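Local coordinates for MobB protein homolog (Geobacillus stearothermophilus, PDB 1XJC) that probably binds a guanine nucleotide through a P-loop fold and assists molybdopterin guanine dinucleotide synthesis, although its function has not been established, at residues 128-140 with 146-160. Sequence-based numbering, arbitrary orientation.
Sequences LANIRAVIAWEPL and HPVFSLADDDEYIPW
Val-134 and Ala-136 each turn both N-H and C=O toward segment 146-160, which bonds all four groups, a worked example of how a parallel edge strand is zipped onto its sheet. Val-134 N donates to Pro-147 O (3.0 Å), Val-134 O accepts from Phe-149 N, and Ala-136 N reaches Phe-149 O at 2.9 Å in a nearly straight bond (165°). Beyond the strand, Leu-151 N continues the pattern to Ala-136 O.

At the start of the pairing, Ile-131 O sits over one face of the His-146 imidazole, 3.1 Å from CE1, while Ile-131 CG2 also lies over the ring, 4.0 Å from its centroid. Were His-146 replaced by an alanine, the Ile-131 methyl CG2 and the Ile-131 carbonyl would probably lose the ring that covers them, opening a gap beside the strand.

On the face shared by Ile-135 and Phe-149, Ile-135 CG1 stands anti to the carbonyl carbon (chi1 -64°), which carries CD1 to the Tyr-157 ring, 3.7 Å above its centre; Asp-154 CA covers the opposite face. Tyr-157 OH donates to Leu-151 O (2.8 Å), tying down the far end of a ring already clamped between the two. Ala-133 CB meets Trp-160 CZ3 at 3.7 Å, and Phe-149 CZ rests on the indole face.

Strand 131-136 also bonds strand 112-116, so this strand-turn-helix unit closes one edge of the parallel alpha/beta sheet characteristic of P-loop NTPases.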
ATOM      1  N   LEU A 128      12.219  -0.903  -9.013  1.00 23.42           N
ATOM      2  CA  LEU A 128      11.705   0.088  -8.077  1.00 22.30           C
ATOM      3  C   LEU A 128      12.541   0.086  -6.807  1.00 22.23           C
ATOM      4  O   LEU A 128      13.296  -0.858  -6.536  1.00 21.51           O
ATOM      5  CB  LEU A 128      10.241  -0.184  -7.740  1.00 20.63           C
ATOM      6  CG  LEU A 128       9.273  -0.077  -8.917  1.00 20.40           C
ATOM      7  CD1 LEU A 128       7.874  -0.468  -8.464  1.00 20.95           C
ATOM      8  CD2 LEU A 128       9.277   1.359  -9.459  1.00 20.57           C
ATOM      9  N   ALA A 129      12.394   1.151  -6.028  1.00 21.76           N
ATOM     10  CA  ALA A 129      13.147   1.308  -4.799  1.00 22.39           C
ATOM     11  C   ALA A 129      12.507   0.715  -3.553  1.00 22.99           C
ATOM     12  O   ALA A 129      11.279   0.694  -3.400  1.00 24.24           O
ATOM     13  CB  ALA A 129      13.427   2.804  -4.552  1.00 22.39           C
ATOM     14  N   ASN A 130      13.361   0.207  -2.670  1.00 22.50           N
ATOM     15  CA  ASN A 130      12.907  -0.296  -1.383  1.00 21.61           C
ATOM     16  C   ASN A 130      11.903  -1.471  -1.426  1.00 21.33           C
ATOM     17  O   ASN A 130      11.043  -1.578  -0.553  1.00 22.28           O
ATOM     18  CB  ASN A 130      12.289   0.884  -0.617  1.00 20.59           C
ATOM     19  CG  ASN A 130      12.608   0.859   0.870  1.00 21.07           C
ATOM     20  OD1 ASN A 130      13.130  -0.121   1.390  1.00 21.58           O
ATOM     21  ND2 ASN A 130      12.285   1.953   1.564  1.00 21.12           N
ATOM     22  N   ILE A 131      12.002  -2.340  -2.424  1.00 20.38           N
ATOM     23  CA  ILE A 131      11.098  -3.494  -2.496  1.00 20.42           C
ATOM     24  C   ILE A 131      11.403  -4.438  -1.329  1.00 20.48           C
ATOM     25  O   ILE A 131      12.549  -4.836  -1.152  1.00 20.98           O
ATOM     26  CB  ILE A 131      11.285  -4.285  -3.824  1.00 20.04           C
ATOM     27  CG1 ILE A 131      10.819  -3.425  -5.003  1.00 18.85           C
ATOM     28  CG2 ILE A 131      10.465  -5.605  -3.797  1.00 17.62           C
ATOM     29  CD1 ILE A 131      11.204  -4.031  -6.358  1.00 17.34           C
ATOM     30  N   ARG A 132      10.395  -4.793  -0.536  1.00 19.50           N
ATOM     31  CA  ARG A 132      10.616  -5.699   0.590  1.00 19.91           C
ATOM     32  C   ARG A 132      10.095  -7.118   0.347  1.00 20.44           C
ATOM     33  O   ARG A 132      10.558  -8.075   0.974  1.00 21.50           O
ATOM     34  CB  ARG A 132       9.966  -5.146   1.864  1.00 20.18           C
ATOM     35  CG  ARG A 132      10.445  -3.745   2.270  1.00 20.72           C
ATOM     36  CD  ARG A 132      11.968  -3.734   2.461  1.00 22.87           C
ATOM     37  NE  ARG A 132      12.474  -2.426   2.869  1.00 25.43           N
ATOM     38  CZ  ARG A 132      12.386  -1.944   4.108  1.00 26.77           C
ATOM     39  NH1 ARG A 132      11.812  -2.668   5.057  1.00 26.80           N
ATOM     40  NH2 ARG A 132      12.863  -0.732   4.394  1.00 27.58           N
ATOM     41  N   ALA A 133       9.123  -7.260  -0.543  1.00 19.84           N
ATOM     42  CA  ALA A 133       8.545  -8.570  -0.824  1.00 19.45           C
ATOM     43  C   ALA A 133       7.777  -8.504  -2.109  1.00 20.51           C
ATOM     44  O   ALA A 133       7.405  -7.414  -2.567  1.00 20.82           O
ATOM     45  CB  ALA A 133       7.599  -9.008   0.311  1.00 17.74           C
ATOM     46  N   VAL A 134       7.544  -9.684  -2.675  1.00 20.81           N
ATOM     47  CA  VAL A 134       6.809  -9.861  -3.915  1.00 20.09           C
ATOM     48  C   VAL A 134       5.719 -10.893  -3.656  1.00 20.21           C
ATOM     49  O   VAL A 134       5.966 -11.906  -2.987  1.00 19.55           O
ATOM     50  CB  VAL A 134       7.711 -10.429  -5.046  1.00 20.88           C
ATOM     51  CG1 VAL A 134       6.887 -10.573  -6.356  1.00 19.82           C
ATOM     52  CG2 VAL A 134       8.936  -9.517  -5.269  1.00 19.93           C
ATOM     53  N   ILE A 135       4.513 -10.624  -4.151  1.00 19.11           N
ATOM     54  CA  ILE A 135       3.408 -11.562  -4.032  1.00 19.32           C
ATOM     55  C   ILE A 135       3.022 -11.775  -5.494  1.00 20.88           C
ATOM     56  O   ILE A 135       2.718 -10.818  -6.209  1.00 21.03           O
ATOM     57  CB  ILE A 135       2.254 -10.976  -3.192  1.00 18.89           C
ATOM     58  CG1 ILE A 135       2.743 -10.740  -1.750  1.00 16.88           C
ATOM     59  CG2 ILE A 135       1.046 -11.920  -3.230  1.00 17.70           C
ATOM     60  CD1 ILE A 135       1.714 -10.074  -0.801  1.00 16.24           C
ATOM     61  N   ALA A 136       3.042 -13.029  -5.944  1.00 21.62           N
ATOM     62  CA  ALA A 136       2.806 -13.308  -7.356  1.00 21.67           C
ATOM     63  C   ALA A 136       1.805 -14.387  -7.700  1.00 22.55           C
ATOM     64  O   ALA A 136       1.440 -15.204  -6.853  1.00 23.07           O
ATOM     65  CB  ALA A 136       4.140 -13.654  -8.009  1.00 21.76           C
ATOM     66  N   TRP A 137       1.398 -14.395  -8.969  1.00 23.39           N
ATOM     67  CA  TRP A 137       0.449 -15.385  -9.492  1.00 25.13           C
ATOM     68  C   TRP A 137       1.196 -16.684  -9.795  1.00 26.73           C
ATOM     69  O   TRP A 137       0.612 -17.758  -9.775  1.00 28.52           O
ATOM     70  CB  TRP A 137      -0.152 -14.924 -10.817  1.00 23.73           C
ATOM     71  CG  TRP A 137      -1.206 -13.878 -10.807  1.00 23.55           C
ATOM     72  CD1 TRP A 137      -1.380 -12.869  -9.903  1.00 23.19           C
ATOM     73  CD2 TRP A 137      -2.149 -13.645 -11.856  1.00 23.91           C
ATOM     74  NE1 TRP A 137      -2.373 -12.007 -10.335  1.00 23.52           N
ATOM     75  CE2 TRP A 137      -2.859 -12.463 -11.532  1.00 23.90           C
ATOM     76  CE3 TRP A 137      -2.460 -14.318 -13.045  1.00 23.74           C
ATOM     77  CZ2 TRP A 137      -3.860 -11.943 -12.358  1.00 25.06           C
ATOM     78  CZ3 TRP A 137      -3.458 -13.798 -13.865  1.00 25.06           C
ATOM     79  CH2 TRP A 137      -4.145 -12.620 -13.515  1.00 26.09           C
ATOM     80  N   GLU A 138       2.478 -16.557 -10.125  1.00 28.35           N
ATOM     81  CA  GLU A 138       3.320 -17.704 -10.479  1.00 30.47           C
ATOM     82  C   GLU A 138       4.749 -17.462 -10.018  1.00 30.64           C
ATOM     83  O   GLU A 138       5.094 -16.345  -9.648  1.00 29.55           O
ATOM     84  CB  GLU A 138       3.319 -17.914 -11.996  1.00 31.78           C
ATOM     85  CG  GLU A 138       3.601 -16.644 -12.800  1.00 34.95           C
ATOM     86  CD  GLU A 138       4.081 -16.936 -14.215  1.00 37.17           C
ATOM     87  OE1 GLU A 138       3.739 -18.019 -14.747  1.00 38.03           O
ATOM     88  OE2 GLU A 138       4.795 -16.078 -14.801  1.00 39.15           O
ATOM     89  N   PRO A 139       5.599 -18.509 -10.028  1.00 30.58           N
ATOM     90  CA  PRO A 139       6.999 -18.379  -9.604  1.00 30.69           C
ATOM     91  C   PRO A 139       7.772 -17.508 -10.599  1.00 32.20           C
ATOM     92  O   PRO A 139       7.399 -17.434 -11.768  1.00 31.66           O
ATOM     93  CB  PRO A 139       7.488 -19.822  -9.581  1.00 29.91           C
ATOM     94  CG  PRO A 139       6.683 -20.459 -10.691  1.00 29.85           C
ATOM     95  CD  PRO A 139       5.302 -19.890 -10.456  1.00 29.73           C
ATOM     96  N   LEU A 140       8.839 -16.859 -10.141  1.00 34.09           N
ATOM     97  CA  LEU A 140       9.620 -15.978 -11.006  1.00 38.71           C
ATOM     98  C   LEU A 140      10.987 -16.550 -11.374  1.00 42.99           C
ATOM     99  O   LEU A 140      11.567 -17.325 -10.623  1.00 44.37           O
ATOM    100  CB  LEU A 140       9.798 -14.617 -10.327  1.00 36.36           C
ATOM    101  CG  LEU A 140       8.492 -13.917  -9.959  1.00 34.71           C
ATOM    102  CD1 LEU A 140       8.764 -12.721  -9.049  1.00 33.89           C
ATOM    103  CD2 LEU A 140       7.783 -13.500 -11.240  1.00 34.33           C
ATOM    104  N   HIS A 146      14.397 -10.829  -2.710  1.00 40.90           N
ATOM    105  CA  HIS A 146      13.288 -10.622  -1.784  1.00 36.38           C
ATOM    106  C   HIS A 146      12.404 -11.849  -1.664  1.00 32.14           C
ATOM    107  O   HIS A 146      12.287 -12.627  -2.606  1.00 31.66           O
ATOM    108  CB  HIS A 146      12.431  -9.448  -2.256  1.00 37.59           C
ATOM    109  CG  HIS A 146      13.228  -8.274  -2.724  1.00 38.38           C
ATOM    110  ND1 HIS A 146      14.015  -7.522  -1.878  1.00 38.20           N
ATOM    111  CD2 HIS A 146      13.391  -7.749  -3.962  1.00 38.57           C
ATOM    112  CE1 HIS A 146      14.630  -6.584  -2.574  1.00 39.93           C
ATOM    113  NE2 HIS A 146      14.270  -6.699  -3.841  1.00 40.31           N
ATOM    114  N   PRO A 147      11.770 -12.040  -0.501  1.00 28.56           N
ATOM    115  CA  PRO A 147      10.906 -13.213  -0.381  1.00 26.57           C
ATOM    116  C   PRO A 147       9.751 -13.083  -1.376  1.00 25.01           C
ATOM    117  O   PRO A 147       9.294 -11.969  -1.674  1.00 24.34           O
ATOM    118  CB  PRO A 147      10.438 -13.164   1.077  1.00 25.98           C
ATOM    119  CG  PRO A 147      10.560 -11.717   1.445  1.00 26.91           C
ATOM    120  CD  PRO A 147      11.840 -11.295   0.768  1.00 27.19           C
ATOM    121  N   VAL A 148       9.316 -14.217  -1.912  1.00 22.40           N
ATOM    122  CA  VAL A 148       8.216 -14.242  -2.865  1.00 21.55           C
ATOM    123  C   VAL A 148       7.150 -15.162  -2.278  1.00 22.42           C
ATOM    124  O   VAL A 148       7.464 -16.278  -1.823  1.00 23.08           O
ATOM    125  CB  VAL A 148       8.649 -14.812  -4.249  1.00 21.43           C
ATOM    126  CG1 VAL A 148       7.449 -14.800  -5.227  1.00 19.36           C
ATOM    127  CG2 VAL A 148       9.831 -14.005  -4.807  1.00 21.55           C
ATOM    128  N   PHE A 149       5.904 -14.693  -2.277  1.00 20.58           N
ATOM    129  CA  PHE A 149       4.782 -15.474  -1.755  1.00 19.64           C
ATOM    130  C   PHE A 149       3.729 -15.609  -2.863  1.00 20.07           C
ATOM    131  O   PHE A 149       3.672 -14.817  -3.815  1.00 20.62           O
ATOM    132  CB  PHE A 149       4.081 -14.767  -0.573  1.00 19.19           C
ATOM    133  CG  PHE A 149       4.972 -14.430   0.606  1.00 19.66           C
ATOM    134  CD1 PHE A 149       5.090 -15.305   1.690  1.00 18.32           C
ATOM    135  CD2 PHE A 149       5.642 -13.198   0.661  1.00 19.44           C
ATOM    136  CE1 PHE A 149       5.851 -14.962   2.810  1.00 20.39           C
ATOM    137  CE2 PHE A 149       6.408 -12.841   1.774  1.00 19.19           C
ATOM    138  CZ  PHE A 149       6.517 -13.718   2.852  1.00 20.47           C
ATOM    139  N   SER A 150       2.882 -16.610  -2.724  1.00 19.58           N
ATOM    140  CA  SER A 150       1.787 -16.790  -3.651  1.00 18.20           C
ATOM    141  C   SER A 150       0.685 -15.866  -3.133  1.00 18.59           C
ATOM    142  O   SER A 150       0.512 -15.703  -1.915  1.00 18.20           O
ATOM    143  CB  SER A 150       1.276 -18.237  -3.609  1.00 17.04           C
ATOM    144  OG  SER A 150      -0.067 -18.299  -4.073  1.00 16.47           O
ATOM    145  N   LEU A 151      -0.057 -15.261  -4.054  1.00 19.17           N
ATOM    146  CA  LEU A 151      -1.173 -14.385  -3.693  1.00 18.95           C
ATOM    147  C   LEU A 151      -2.207 -15.151  -2.843  1.00 19.98           C
ATOM    148  O   LEU A 151      -2.931 -14.570  -2.014  1.00 19.52           O
ATOM    149  CB  LEU A 151      -1.836 -13.856  -4.974  1.00 18.14           C
ATOM    150  CG  LEU A 151      -3.030 -12.929  -4.758  1.00 18.88           C
ATOM    151  CD1 LEU A 151      -2.532 -11.662  -4.020  1.00 15.78           C
ATOM    152  CD2 LEU A 151      -3.687 -12.590  -6.119  1.00 16.09           C
ATOM    153  N   ALA A 152      -2.266 -16.468  -3.023  1.00 19.73           N
ATOM    154  CA  ALA A 152      -3.211 -17.285  -2.257  1.00 20.07           C
ATOM    155  C   ALA A 152      -2.733 -17.550  -0.828  1.00 20.87           C
ATOM    156  O   ALA A 152      -3.513 -17.940   0.040  1.00 22.23           O
ATOM    157  CB  ALA A 152      -3.433 -18.635  -2.971  1.00 18.68           C
ATOM    158  N   ASP A 153      -1.455 -17.306  -0.569  1.00 20.72           N
ATOM    159  CA  ASP A 153      -0.888 -17.625   0.746  1.00 20.90           C
ATOM    160  C   ASP A 153      -0.894 -16.497   1.774  1.00 21.34           C
ATOM    161  O   ASP A 153       0.132 -16.230   2.409  1.00 21.56           O
ATOM    162  CB  ASP A 153       0.528 -18.145   0.492  1.00 22.76           C
ATOM    163  CG  ASP A 153       1.166 -18.797   1.708  1.00 25.70           C
ATOM    164  OD1 ASP A 153       0.445 -19.370   2.551  1.00 23.57           O
ATOM    165  OD2 ASP A 153       2.413 -18.742   1.784  1.00 26.47           O
ATOM    166  N   ASP A 154      -2.037 -15.833   1.944  1.00 21.74           N
ATOM    167  CA  ASP A 154      -2.120 -14.727   2.902  1.00 22.13           C
ATOM    168  C   ASP A 154      -1.929 -15.188   4.348  1.00 21.30           C
ATOM    169  O   ASP A 154      -1.520 -14.397   5.194  1.00 19.32           O
ATOM    170  CB  ASP A 154      -3.455 -13.961   2.780  1.00 24.27           C
ATOM    171  CG  ASP A 154      -4.679 -14.864   2.940  1.00 26.63           C
ATOM    172  OD1 ASP A 154      -4.901 -15.752   2.086  1.00 28.19           O
ATOM    173  OD2 ASP A 154      -5.425 -14.680   3.920  1.00 28.28           O
ATOM    174  N   ASP A 155      -2.227 -16.456   4.637  1.00 22.13           N
ATOM    175  CA  ASP A 155      -2.034 -16.965   5.997  1.00 23.33           C
ATOM    176  C   ASP A 155      -0.564 -16.839   6.374  1.00 23.52           C
ATOM    177  O   ASP A 155      -0.195 -16.895   7.550  1.00 23.06           O
ATOM    178  CB  ASP A 155      -2.454 -18.429   6.118  1.00 24.80           C
ATOM    179  CG  ASP A 155      -3.955 -18.591   6.285  1.00 27.42           C
ATOM    180  OD1 ASP A 155      -4.618 -17.591   6.646  1.00 27.75           O
ATOM    181  OD2 ASP A 155      -4.465 -19.713   6.070  1.00 28.36           O
ATOM    182  N   GLU A 156       0.274 -16.672   5.362  1.00 23.40           N
ATOM    183  CA  GLU A 156       1.682 -16.506   5.608  1.00 24.05           C
ATOM    184  C   GLU A 156       2.162 -15.078   5.364  1.00 22.47           C
ATOM    185  O   GLU A 156       2.884 -14.522   6.202  1.00 21.30           O
ATOM    186  CB  GLU A 156       2.494 -17.455   4.742  1.00 27.65           C
ATOM    187  CG  GLU A 156       3.957 -17.388   5.046  1.00 34.92           C
ATOM    188  CD  GLU A 156       4.572 -18.768   5.072  1.00 40.95           C
ATOM    189  OE1 GLU A 156       4.742 -19.371   3.985  1.00 42.93           O
ATOM    190  OE2 GLU A 156       4.861 -19.250   6.191  1.00 44.13           O
ATOM    191  N   TYR A 157       1.761 -14.451   4.259  1.00 19.97           N
ATOM    192  CA  TYR A 157       2.291 -13.102   4.041  1.00 19.57           C
ATOM    193  C   TYR A 157       1.735 -11.982   4.921  1.00 19.39           C
ATOM    194  O   TYR A 157       2.433 -11.011   5.172  1.00 19.39           O
ATOM    195  CB  TYR A 157       2.275 -12.708   2.542  1.00 19.70           C
ATOM    196  CG  TYR A 157       0.943 -12.648   1.834  1.00 19.40           C
ATOM    197  CD1 TYR A 157       0.002 -11.656   2.139  1.00 18.98           C
ATOM    198  CD2 TYR A 157       0.644 -13.550   0.810  1.00 19.05           C
ATOM    199  CE1 TYR A 157      -1.200 -11.570   1.432  1.00 17.66           C
ATOM    200  CE2 TYR A 157      -0.552 -13.473   0.101  1.00 17.35           C
ATOM    201  CZ  TYR A 157      -1.468 -12.482   0.413  1.00 18.75           C
ATOM    202  OH  TYR A 157      -2.639 -12.400  -0.303  1.00 18.33           O
ATOM    203  N   ILE A 158       0.513 -12.119   5.420  1.00 19.03           N
ATOM    204  CA  ILE A 158      -0.061 -11.083   6.287  1.00 18.23           C
ATOM    205  C   ILE A 158       0.691 -11.053   7.625  1.00 18.44           C
ATOM    206  O   ILE A 158       1.168 -10.001   8.043  1.00 18.51           O
ATOM    207  CB  ILE A 158      -1.578 -11.308   6.500  1.00 18.79           C
ATOM    208  CG1 ILE A 158      -2.320 -11.077   5.167  1.00 17.94           C
ATOM    209  CG2 ILE A 158      -2.107 -10.366   7.587  1.00 16.95           C
ATOM    210  CD1 ILE A 158      -2.177  -9.627   4.598  1.00 17.65           C
ATOM    211  N   PRO A 159       0.827 -12.207   8.307  1.00 19.48           N
ATOM    212  CA  PRO A 159       1.568 -12.153   9.576  1.00 19.42           C
ATOM    213  C   PRO A 159       3.017 -11.682   9.311  1.00 19.75           C
ATOM    214  O   PRO A 159       3.614 -10.957  10.115  1.00 19.91           O
ATOM    215  CB  PRO A 159       1.499 -13.602  10.078  1.00 19.46           C
ATOM    216  CG  PRO A 159       0.161 -14.049   9.572  1.00 19.62           C
ATOM    217  CD  PRO A 159       0.168 -13.519   8.143  1.00 18.58           C
ATOM    218  N   TRP A 160       3.580 -12.080   8.177  1.00 19.97           N
ATOM    219  CA  TRP A 160       4.950 -11.660   7.858  1.00 21.13           C
ATOM    220  C   TRP A 160       5.028 -10.125   7.726  1.00 21.62           C
ATOM    221  O   TRP A 160       5.932  -9.458   8.286  1.00 21.36           O
ATOM    222  CB  TRP A 160       5.410 -12.305   6.553  1.00 22.28           C
ATOM    223  CG  TRP A 160       6.848 -12.029   6.230  1.00 24.95           C
ATOM    224  CD1 TRP A 160       7.939 -12.728   6.672  1.00 26.66           C
ATOM    225  CD2 TRP A 160       7.356 -10.952   5.439  1.00 26.02           C
ATOM    226  NE1 TRP A 160       9.094 -12.149   6.205  1.00 27.52           N
ATOM    227  CE2 TRP A 160       8.765 -11.056   5.447  1.00 26.62           C
ATOM    228  CE3 TRP A 160       6.758  -9.908   4.724  1.00 25.46           C
ATOM    229  CZ2 TRP A 160       9.585 -10.152   4.769  1.00 26.91           C
ATOM    230  CZ3 TRP A 160       7.572  -9.009   4.050  1.00 25.95           C
ATOM    231  CH2 TRP A 160       8.973  -9.138   4.078  1.00 27.10           C
TER